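PDB 4GUZ: probable arylamine n-acetyl transferase from Mycobacterium abscessus, which probably transfers the acetyl group of acetyl-coenzyme A to the nitrogen of arylamine substrates. Local coordinates for residues 144-149 with 159-164; 173-178 with 186-191; 155-160 with 223-228; 46-51 with 80-85. All blocks are in the same frame, centred on the assembly; numbering follows the deposited sequence.

In the fold
Contacts 1 and 2 lie within one large antiparallel sheet, in which strand 155-162 sits between 147-152 (contact 1) and 170-176 (contact 2); contact 3 joins this sheet through the same strand. The centres of contacts 1 and 2 are about 11 Å apart, and those of 2 and 3 about 10 Å. Contact 3 links the start of strand 155-162 to the second sheet, where Gln223 N meets Trp48 O of contact 4 at 3.0 Å. Contact 4 lies farthest from the others, its centre about 26 Å from that of contact 1. Cys79, His116 and Asp131 probably form the catalytic triad of this family: His189 of contact 2 touches it, and helix 79-92 of contact 4 begins with its cysteine.

Contact 1 (144-149 with 159-164); sequences LVDEAV and LRRGEV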
# COMPACT_ATOMS: atom_id res chain seq x y z
N LEU A 144 -3.27 -6.05 -16.78
CA LEU A 144 -2.62 -7.34 -16.61
C LEU A 144 -2.40 -7.97 -17.96
O LEU A 144 -3.34 -8.38 -18.64
CB LEU A 144 -3.42 -8.25 -15.67
CG LEU A 144 -2.69 -9.44 -15.07
CD1 LEU A 144 -1.73 -9.02 -13.95
CD2 LEU A 144 -3.69 -10.43 -14.52
N VAL A 145 -1.15 -7.92 -18.39
CA VAL A 145 -0.67 -8.47 -19.66
C VAL A 145 0.52 -9.34 -19.32
O VAL A 145 1.04 -9.24 -18.20
CB VAL A 145 -0.32 -7.36 -20.72
CG1 VAL A 145 -1.57 -6.66 -21.22
CG2 VAL A 145 0.70 -6.36 -20.18
N ASP A 146 0.98 -10.17 -20.26
CA ASP A 146 2.13 -11.05 -20.00
C ASP A 146 3.47 -10.32 -19.91
O ASP A 146 4.42 -10.85 -19.32
CB ASP A 146 2.23 -12.15 -21.04
CG ASP A 146 1.16 -13.22 -20.95
OD1 ASP A 146 0.14 -12.99 -20.26
OD2 ASP A 146 1.37 -14.31 -21.53
N GLU A 147 3.58 -9.13 -20.51
CA GLU A 147 4.81 -8.35 -20.41
C GLU A 147 4.57 -6.92 -20.85
O GLU A 147 3.99 -6.70 -21.91
CB GLU A 147 5.94 -9.01 -21.23
CG GLU A 147 7.32 -8.55 -20.81
CD GLU A 147 7.86 -7.31 -21.48
OE1 GLU A 147 7.15 -6.73 -22.35
OE2 GLU A 147 8.99 -6.91 -21.14
N ALA A 148 5.02 -5.94 -20.05
CA ALA A 148 4.90 -4.52 -20.41
C ALA A 148 5.78 -3.63 -19.57
O ALA A 148 6.03 -3.92 -18.40
CB ALA A 148 3.46 -4.03 -20.26
N VAL A 149 6.21 -2.52 -20.19
CA VAL A 149 6.91 -1.40 -19.56
C VAL A 149 5.84 -0.31 -19.45
O VAL A 149 5.17 -0.01 -20.44
CB VAL A 149 8.20 -0.95 -20.30
CG1 VAL A 149 7.93 -0.66 -21.77
CG2 VAL A 149 8.80 0.27 -19.63
N LEU A 159 6.10 -5.12 -15.91
CA LEU A 159 5.26 -6.25 -15.53
C LEU A 159 5.68 -7.42 -16.40
O LEU A 159 5.83 -7.24 -17.60
CB LEU A 159 3.79 -5.86 -15.75
CG LEU A 159 2.71 -6.83 -15.28
CD1 LEU A 159 2.70 -6.98 -13.77
CD2 LEU A 159 1.34 -6.36 -15.75
N ARG A 160 5.94 -8.58 -15.81
CA ARG A 160 6.35 -9.75 -16.58
C ARG A 160 5.87 -11.03 -15.93
O ARG A 160 6.22 -11.33 -14.79
CB ARG A 160 7.88 -9.80 -16.72
CG ARG A 160 8.32 -10.81 -17.76
CD ARG A 160 9.79 -10.67 -18.06
NE ARG A 160 10.18 -11.64 -19.09
CZ ARG A 160 11.40 -12.14 -19.22
NH1 ARG A 160 12.36 -11.78 -18.38
NH2 ARG A 160 11.66 -13.02 -20.18
N ARG A 161 5.12 -11.82 -16.72
CA ARG A 161 4.57 -13.13 -16.38
C ARG A 161 5.64 -14.19 -16.55
O ARG A 161 6.44 -14.12 -17.49
CB ARG A 161 3.36 -13.46 -17.29
CG ARG A 161 2.56 -14.68 -16.86
CD ARG A 161 1.40 -14.94 -17.80
NE ARG A 161 0.50 -15.99 -17.30
CZ ARG A 161 -0.72 -16.18 -17.77
NH1 ARG A 161 -1.22 -15.39 -18.71
NH2 ARG A 161 -1.48 -17.15 -17.28
N GLY A 162 5.64 -15.17 -15.66
CA GLY A 162 6.56 -16.30 -15.71
C GLY A 162 6.41 -17.25 -14.55
O GLY A 162 5.48 -17.14 -13.75
N GLU A 163 7.38 -18.14 -14.42
CA GLU A 163 7.44 -19.10 -13.32
C GLU A 163 8.13 -18.38 -12.18
O GLU A 163 9.31 -18.59 -11.92
CB GLU A 163 8.18 -20.37 -13.77
CG GLU A 163 8.08 -21.49 -12.74
CD GLU A 163 8.68 -22.82 -13.17
OE1 GLU A 163 9.27 -22.89 -14.26
OE2 GLU A 163 8.52 -23.81 -12.41
N VAL A 164 7.39 -17.49 -11.52
CA VAL A 164 7.90 -16.59 -10.49
C VAL A 164 8.51 -17.36 -9.32
O VAL A 164 9.54 -16.95 -8.78
CB VAL A 164 6.83 -15.57 -10.03
CG1 VAL A 164 6.50 -14.62 -11.17
CG2 VAL A 164 5.55 -16.26 -9.53
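Glu147 and Ala148 pair with Arg160 and Leu159 in an antiparallel beta hairpin at the edge of the large sheet. Ala148 and Leu159 form the hydrogen-bonded pair, N to O in both directions, and their side chains share one face. Leu159 is the buried member: with CG turned away from its own backbone N (chi1 -173°), its CD2 reaches across to the loop 144-146 and meets Val145 O at 3.8 Å, with Leu144 CD1 and Val145 CG2 beyond. A branched apolar chain suits this covered face, where Trp171 of the next strand also packs. On the other face, Glu147 and Arg160 touch through their aliphatic parts, CG to CG at 3.9 Å, while the bent glutamate sends its carboxylate to Arg158. The loop leading into the strand presents Asp146, whose O accepts the backbone N of Arg161. Arg161 runs out fully extended, its methylene chain lying against the aspartate; its guanidinium also reaches Asp169, so it links two acidic groups. The carboxylate stands nearly upright to the guanidinium, planes 79° apart, and a hydrogen-bonded salt bridge of 3.2 Å joins Arg161 NH1 to Asp146 OD1, met on its syn side but tilted 27° out of the carboxylate plane.

Contact 2 (173-178 with 186-191); sequences LSEAAG and LSRHTF
Leu173 O draws two backbone donors from the neighbouring strand: Arg188 N at 2.8 Å and, more weakly, His189 N at 3.4 Å. Two residues therefore face one, and the register slips by a residue between Leu173 and Ser174. On either side of the slip the regular antiparallel bonding is kept. Leu173 N is satisfied by His189 O, and Glu175 and Leu186 bind each other N to O in both directions, each bond 2.8 Å long. The extra residue turns Arg188 toward the partner strand, where its chain crosses Glu175 at about a right angle and forms a salt bridge with it. Arg188 NE gives a nearly straight bond of 2.7 Å to Glu175 OE1, which receives it on the anti lone pair and in the guanidinium plane; NH2 adds a weak bond to the same oxygen. The donors of this buried cation are shared between Glu175 and, weakly through NH1, Thr136 O. A long, multidonor side chain suits the place, and Glu175 supplies the countercharge. Leu186 CD2 lies alongside the glutamate, 3.9 Å from Glu175 OE2. Ser187 OG is hydrogen-bonded to Gly107 N. His189, with CG held between its backbone N and carbonyl carbon (chi1 55°), stands beside Leu173, whose CD2 lies 3.6 Å from His189 NE2. That nitrogen is hydrogen-bonded to Asp131, and the ring also meets His116. The arrangement is a classic beta bulge in a hairpin, here placing a second-shell histidine beside the probable Cys-His-Asp catalytic triad.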
# COMPACT_ATOMS: atom_id res chain seq x y z
N LEU A 173 6.25 -7.59 -10.66
CA LEU A 173 6.17 -6.15 -10.87
C LEU A 173 7.52 -5.60 -10.45
O LEU A 173 7.94 -5.86 -9.32
CB LEU A 173 5.03 -5.47 -10.12
CG LEU A 173 4.92 -3.97 -10.36
CD1 LEU A 173 4.23 -3.69 -11.72
CD2 LEU A 173 4.15 -3.28 -9.24
N SER A 174 8.22 -4.90 -11.37
CA SER A 174 9.55 -4.33 -11.08
C SER A 174 9.52 -2.81 -11.17
O SER A 174 8.68 -2.25 -11.89
CB SER A 174 10.61 -4.85 -12.06
OG SER A 174 10.75 -6.27 -12.03
N GLU A 175 10.45 -2.15 -10.49
CA GLU A 175 10.54 -0.68 -10.59
C GLU A 175 11.81 -0.38 -11.33
O GLU A 175 12.75 -1.17 -11.26
CB GLU A 175 10.48 0.01 -9.21
CG GLU A 175 11.59 -0.41 -8.25
CD GLU A 175 11.59 0.27 -6.89
OE1 GLU A 175 10.60 0.11 -6.14
OE2 GLU A 175 12.60 0.93 -6.55
N ALA A 176 11.85 0.74 -12.09
CA ALA A 176 13.07 1.11 -12.79
C ALA A 176 14.22 1.28 -11.78
O ALA A 176 14.04 1.83 -10.69
CB ALA A 176 12.86 2.38 -13.59
N ALA A 177 15.37 0.68 -12.12
CA ALA A 177 16.60 0.66 -11.30
C ALA A 177 17.08 2.07 -10.96
O ALA A 177 16.94 2.99 -11.77
CB ALA A 177 17.69 -0.09 -12.04
N GLY A 178 17.66 2.22 -9.76
CA GLY A 178 18.20 3.48 -9.28
C GLY A 178 17.18 4.59 -9.24
O GLY A 178 17.50 5.72 -9.62
N LEU A 186 14.43 -3.39 -10.91
CA LEU A 186 14.51 -3.96 -9.56
C LEU A 186 13.18 -4.65 -9.26
O LEU A 186 12.17 -3.96 -9.18
CB LEU A 186 14.82 -2.88 -8.50
CG LEU A 186 14.86 -3.38 -7.03
CD1 LEU A 186 16.08 -4.32 -6.78
CD2 LEU A 186 14.86 -2.22 -6.04
N SER A 187 13.18 -5.99 -9.05
CA SER A 187 11.91 -6.66 -8.71
C SER A 187 11.34 -6.08 -7.42
O SER A 187 12.08 -5.90 -6.45
CB SER A 187 12.08 -8.17 -8.56
OG SER A 187 12.87 -8.50 -7.43
N ARG A 188 10.03 -5.76 -7.41
CA ARG A 188 9.34 -5.29 -6.20
C ARG A 188 8.70 -6.48 -5.53
O ARG A 188 9.07 -6.86 -4.44
CB ARG A 188 8.27 -4.24 -6.51
CG ARG A 188 8.73 -2.83 -6.37
CD ARG A 188 7.54 -1.92 -6.43
NE ARG A 188 7.99 -0.54 -6.41
CZ ARG A 188 7.19 0.51 -6.42
NH1 ARG A 188 5.87 0.35 -6.49
NH2 ARG A 188 7.70 1.74 -6.40
N HIS A 189 7.72 -7.07 -6.20
CA HIS A 189 7.01 -8.24 -5.70
C HIS A 189 6.65 -9.19 -6.84
O HIS A 189 6.69 -8.81 -8.02
CB HIS A 189 5.72 -7.81 -4.94
CG HIS A 189 4.76 -6.93 -5.70
ND1 HIS A 189 4.02 -7.42 -6.76
CD2 HIS A 189 4.37 -5.66 -5.44
CE1 HIS A 189 3.27 -6.41 -7.17
NE2 HIS A 189 3.42 -5.34 -6.37
N THR A 190 6.31 -10.42 -6.47
CA THR A 190 5.77 -11.42 -7.39
C THR A 190 4.36 -11.70 -6.90
O THR A 190 4.11 -11.59 -5.70
CB THR A 190 6.59 -12.72 -7.49
OG1 THR A 190 6.58 -13.41 -6.23
CG2 THR A 190 8.02 -12.48 -8.00
N PHE A 191 3.43 -12.02 -7.78
CA PHE A 191 2.08 -12.35 -7.34
C PHE A 191 1.48 -13.41 -8.25
O PHE A 191 1.93 -13.60 -9.36
CB PHE A 191 1.15 -11.11 -7.26
CG PHE A 191 0.97 -10.34 -8.56
CD1 PHE A 191 1.84 -9.31 -8.90
CD2 PHE A 191 -0.09 -10.61 -9.41
CE1 PHE A 191 1.69 -8.62 -10.10
CE2 PHE A 191 -0.25 -9.92 -10.61
CZ PHE A 191 0.63 -8.91 -10.94

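Contact 3 (155-160 with 223-228); sequences WTYRLR and QQISPD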
# COMPACT_ATOMS: atom_id res chain seq x y z
N TRP A 155 7.61 7.82 -12.63
CA TRP A 155 7.97 6.46 -12.25
C TRP A 155 7.79 5.56 -13.43
O TRP A 155 6.99 5.86 -14.32
CB TRP A 155 7.12 5.96 -11.07
CG TRP A 155 7.13 6.93 -9.91
CD1 TRP A 155 6.22 7.91 -9.66
CD2 TRP A 155 8.19 7.10 -8.97
NE1 TRP A 155 6.64 8.67 -8.59
CE2 TRP A 155 7.84 8.18 -8.13
CE3 TRP A 155 9.37 6.38 -8.67
CZ2 TRP A 155 8.62 8.57 -7.03
CZ3 TRP A 155 10.16 6.79 -7.60
CH2 TRP A 155 9.79 7.87 -6.80
N THR A 156 8.53 4.44 -13.45
CA THR A 156 8.44 3.45 -14.53
C THR A 156 8.40 2.07 -13.90
O THR A 156 9.20 1.77 -13.00
CB THR A 156 9.58 3.60 -15.55
OG1 THR A 156 9.79 4.98 -15.83
CG2 THR A 156 9.30 2.87 -16.86
N TYR A 157 7.49 1.23 -14.40
CA TYR A 157 7.32 -0.14 -13.92
C TYR A 157 7.44 -1.12 -15.06
O TYR A 157 7.21 -0.78 -16.23
CB TYR A 157 5.94 -0.30 -13.23
CG TYR A 157 5.79 0.60 -12.03
CD1 TYR A 157 6.49 0.34 -10.85
CD2 TYR A 157 4.96 1.72 -12.06
CE1 TYR A 157 6.42 1.21 -9.76
CE2 TYR A 157 4.89 2.60 -10.98
CZ TYR A 157 5.63 2.34 -9.83
OH TYR A 157 5.55 3.18 -8.75
N ARG A 158 7.79 -2.36 -14.72
CA ARG A 158 7.82 -3.45 -15.67
C ARG A 158 7.01 -4.59 -15.10
O ARG A 158 7.17 -4.94 -13.94
CB ARG A 158 9.23 -3.93 -15.99
CG ARG A 158 9.23 -4.90 -17.19
CD ARG A 158 10.37 -5.86 -17.18
NE ARG A 158 10.43 -6.60 -18.44
CZ ARG A 158 11.44 -7.40 -18.78
NH1 ARG A 158 12.48 -7.56 -17.96
NH2 ARG A 158 11.43 -8.04 -19.94
N LEU A 159 6.10 -5.12 -15.91
CA LEU A 159 5.26 -6.25 -15.53
C LEU A 159 5.68 -7.42 -16.40
O LEU A 159 5.83 -7.24 -17.60
CB LEU A 159 3.79 -5.86 -15.75
CG LEU A 159 2.71 -6.83 -15.28
CD1 LEU A 159 2.70 -6.98 -13.77
CD2 LEU A 159 1.34 -6.36 -15.75
N ARG A 160 5.94 -8.58 -15.81
CA ARG A 160 6.35 -9.75 -16.58
C ARG A 160 5.87 -11.03 -15.93
O ARG A 160 6.22 -11.33 -14.79
CB ARG A 160 7.88 -9.80 -16.72
CG ARG A 160 8.32 -10.81 -17.76
CD ARG A 160 9.79 -10.67 -18.06
NE ARG A 160 10.18 -11.64 -19.09
CZ ARG A 160 11.40 -12.14 -19.22
NH1 ARG A 160 12.36 -11.78 -18.38
NH2 ARG A 160 11.66 -13.02 -20.18
N GLN A 223 5.74 6.08 4.34
CA GLN A 223 5.98 6.34 2.92
C GLN A 223 4.99 7.33 2.35
O GLN A 223 3.87 7.44 2.85
CB GLN A 223 5.90 5.03 2.12
CG GLN A 223 6.85 3.90 2.60
CD GLN A 223 6.76 2.73 1.67
OE1 GLN A 223 7.17 2.81 0.52
NE2 GLN A 223 6.18 1.61 2.13
N GLN A 224 5.41 8.05 1.30
CA GLN A 224 4.55 9.00 0.58
C GLN A 224 5.04 9.09 -0.85
O GLN A 224 6.24 9.17 -1.07
CB GLN A 224 4.55 10.39 1.27
CG GLN A 224 3.69 11.46 0.55
CD GLN A 224 3.98 12.83 1.12
OE1 GLN A 224 3.47 13.22 2.18
NE2 GLN A 224 4.88 13.55 0.47
N ILE A 225 4.12 9.05 -1.83
CA ILE A 225 4.51 9.16 -3.24
C ILE A 225 3.67 10.25 -3.90
O ILE A 225 2.53 10.52 -3.50
CB ILE A 225 4.46 7.78 -3.99
CG1 ILE A 225 5.21 7.82 -5.35
CG2 ILE A 225 3.03 7.23 -4.08
CD1 ILE A 225 5.56 6.45 -6.03
N SER A 226 4.29 10.93 -4.87
CA SER A 226 3.73 12.00 -5.67
C SER A 226 4.05 11.69 -7.13
O SER A 226 4.92 10.85 -7.38
CB SER A 226 4.35 13.34 -5.26
OG SER A 226 4.11 13.66 -3.90
N PRO A 227 3.48 12.42 -8.14
CA PRO A 227 3.87 12.14 -9.53
C PRO A 227 5.37 12.33 -9.83
O PRO A 227 5.92 11.62 -10.68
CB PRO A 227 3.02 13.14 -10.33
CG PRO A 227 1.83 13.40 -9.46
CD PRO A 227 2.43 13.45 -8.07
N ASP A 228 6.05 13.25 -9.13
CA ASP A 228 7.46 13.51 -9.43
C ASP A 228 8.33 13.56 -8.16
O ASP A 228 9.40 14.19 -8.15
CB ASP A 228 7.58 14.83 -10.24
CG ASP A 228 8.93 15.07 -10.90
OD1 ASP A 228 9.49 14.12 -11.48
OD2 ASP A 228 9.43 16.22 -10.83
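Trp155 NE1 donates a nearly straight hydrogen bond (172°) to Ser226 O at 3.0 Å. The oxygen lies close to the indole plane, and the donor comes in nearly along the line of the Ser226 carbonyl, so the single N-H of the ring fixes where its edge sits. The side chain places it there by leaving Trp155 CG beside the backbone N (chi1 -52°), which swings the indole out past the end of its strand. Ile225 then closes over one ring face. Its CD1 rides 3.7 Å from the centroid of the five-membered ring, a CH-pi contact, and comes to 3.5 Å from Trp155 CE2, while CG1 lies over the same face, near NE1 and CE2. The isoleucine can reach so far because CG1 is anti to the backbone N (chi1 -166°), stretching CD1 toward the tryptophan. The two side chains slide past one another in opposite directions. Tyr157 joins the margin, its OH 4.3 Å from Ile225 CD1. A large flat ring with one polar edge suits a buried seam that also contains a backbone carbonyl, since it can fill space and bond at once. Just beyond, Asp228 OD1 is held by Ser154 OG and Gln242 NE2, tying the residues after Ser226 to the one preceding Trp155. The axes of 155-160 and 223-226 come no closer than 11.3 Å and run across each other. This is side-chain packing between two separate antiparallel sheets, consistent with the beta-barrel and the alpha/beta lid of the arylamine N-acetyltransferase fold.

Contact 4 (46-51 with 80-85); sequences IKWENL and YEHVAL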
# COMPACT_ATOMS: atom_id res chain seq x y z
N ILE A 46 -4.36 8.80 1.00
CA ILE A 46 -4.36 7.90 2.17
C ILE A 46 -2.92 7.71 2.59
O ILE A 46 -2.09 7.33 1.77
CB ILE A 46 -5.09 6.55 1.90
CG1 ILE A 46 -6.51 6.75 1.28
CG2 ILE A 46 -5.12 5.69 3.17
CD1 ILE A 46 -7.62 7.30 2.22
N LYS A 47 -2.63 7.98 3.87
CA LYS A 47 -1.26 7.96 4.37
C LYS A 47 -0.77 6.55 4.55
O LYS A 47 -1.57 5.62 4.70
CB LYS A 47 -1.15 8.80 5.64
CG LYS A 47 -1.22 10.30 5.37
CD LYS A 47 -1.70 11.08 6.59
CE LYS A 47 -1.83 12.57 6.34
NZ LYS A 47 -2.84 12.90 5.30
N TRP A 48 0.56 6.36 4.50
CA TRP A 48 1.16 5.03 4.60
C TRP A 48 2.15 4.98 5.73
O TRP A 48 3.11 5.73 5.74
CB TRP A 48 1.81 4.60 3.27
CG TRP A 48 1.98 3.10 3.15
CD1 TRP A 48 1.22 2.26 2.41
CD2 TRP A 48 2.93 2.27 3.85
NE1 TRP A 48 1.67 0.97 2.53
CE2 TRP A 48 2.69 0.94 3.46
CE3 TRP A 48 3.97 2.52 4.77
CZ2 TRP A 48 3.45 -0.14 3.93
CZ3 TRP A 48 4.70 1.45 5.27
CH2 TRP A 48 4.46 0.15 4.84
N GLU A 49 1.91 4.09 6.71
CA GLU A 49 2.77 3.91 7.88
C GLU A 49 2.42 2.61 8.61
O GLU A 49 1.34 2.07 8.40
CB GLU A 49 2.66 5.11 8.84
CG GLU A 49 1.22 5.42 9.19
CD GLU A 49 0.89 5.55 10.67
OE1 GLU A 49 1.29 4.67 11.46
OE2 GLU A 49 0.18 6.52 11.02
N ASN A 50 3.32 2.15 9.49
CA ASN A 50 3.18 0.91 10.27
C ASN A 50 3.31 1.17 11.78
O ASN A 50 3.68 0.23 12.51
CB ASN A 50 4.31 -0.06 9.84
CG ASN A 50 5.69 0.39 10.32
OD1 ASN A 50 5.95 1.59 10.54
ND2 ASN A 50 6.57 -0.56 10.59
N LEU A 51 3.08 2.42 12.25
CA LEU A 51 3.36 2.79 13.64
C LEU A 51 2.54 2.02 14.67
O LEU A 51 3.03 1.85 15.78
CB LEU A 51 3.27 4.31 13.89
CG LEU A 51 4.22 5.19 13.02
CD1 LEU A 51 3.93 6.69 13.17
CD2 LEU A 51 5.67 4.88 13.30
N TYR A 80 -2.62 -3.89 4.32
CA TYR A 80 -3.88 -4.54 4.67
C TYR A 80 -4.96 -3.54 5.07
O TYR A 80 -6.13 -3.77 4.78
CB TYR A 80 -3.64 -5.65 5.72
CG TYR A 80 -2.86 -6.80 5.13
CD1 TYR A 80 -3.24 -7.38 3.92
CD2 TYR A 80 -1.67 -7.24 5.72
CE1 TYR A 80 -2.46 -8.37 3.31
CE2 TYR A 80 -0.89 -8.24 5.12
CZ TYR A 80 -1.31 -8.82 3.94
OH TYR A 80 -0.59 -9.81 3.34
N GLU A 81 -4.58 -2.38 5.61
CA GLU A 81 -5.55 -1.33 5.95
C GLU A 81 -6.03 -0.65 4.66
O GLU A 81 -7.23 -0.41 4.49
CB GLU A 81 -4.91 -0.30 6.88
CG GLU A 81 -4.74 -0.85 8.27
CD GLU A 81 -3.82 0.03 9.10
OE1 GLU A 81 -2.59 -0.12 8.95
OE2 GLU A 81 -4.33 0.87 9.87
N HIS A 82 -5.07 -0.35 3.76
CA HIS A 82 -5.33 0.23 2.44
C HIS A 82 -6.23 -0.70 1.60
O HIS A 82 -7.20 -0.23 1.00
CB HIS A 82 -4.00 0.47 1.70
CG HIS A 82 -3.28 1.71 2.11
ND1 HIS A 82 -3.37 2.86 1.38
CD2 HIS A 82 -2.50 1.93 3.20
CE1 HIS A 82 -2.63 3.76 2.02
NE2 HIS A 82 -2.09 3.24 3.13
N VAL A 83 -5.91 -2.01 1.55
CA VAL A 83 -6.71 -2.98 0.76
C VAL A 83 -8.13 -3.13 1.37
O VAL A 83 -9.10 -3.17 0.61
CB VAL A 83 -5.98 -4.33 0.56
CG1 VAL A 83 -6.94 -5.45 0.14
CG2 VAL A 83 -4.88 -4.18 -0.48
N ALA A 84 -8.26 -3.14 2.72
CA ALA A 84 -9.59 -3.22 3.36
C ALA A 84 -10.46 -2.04 2.89
O ALA A 84 -11.57 -2.24 2.43
CB ALA A 84 -9.47 -3.22 4.88
N LEU A 85 -9.89 -0.81 2.92
CA LEU A 85 -10.59 0.39 2.52
C LEU A 85 -10.90 0.40 1.04
O LEU A 85 -12.03 0.70 0.67
CB LEU A 85 -9.77 1.63 2.90
CG LEU A 85 -10.54 2.93 3.13
CD1 LEU A 85 -11.50 2.80 4.32
CD2 LEU A 85 -9.56 4.05 3.46
O HOH W 1 -0.19 0.36 10.16
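His82 carries CG anti to its carbonyl carbon (chi1 -80°), which leans the imidazole off helix 79-92 toward 46-51, and Trp48, with CG anti to its backbone N (chi1 -159°), brings its indole to meet it. Trp48 CD1 comes to 3.5 Å from His82 NE2. The ring planes differ by 28°, but they are slid apart and barely overlap. Beside them Ile46 offers two branches: CG2 packs against His82 CE1 at 3.4 Å, and CD1 reaches Leu85 CD2 at 4.0 Å, about one helical turn further on, so one branched apolar residue covers both His82 and Leu85. His82 NE2 donates to Lys47 O at 2.9 Å, though the bond is bent and approaches from above the carbonyl plane. At the other end of the contact, one water donates hydrogen bonds to both Glu49 O and Glu81 OE1. The Glu49 and Glu81 carboxylates form salt bridges with Arg75 and Lys69, and the Trp48 indole N-H bonds to Gly133 O. His82 ND1 pairs with His42 NE2. With His82 NE2 as donor to Lys47 O, a neutral His82 would offer ND1 as acceptor, so the two histidines and the carbonyl probably form one directed hydrogen-bond chain.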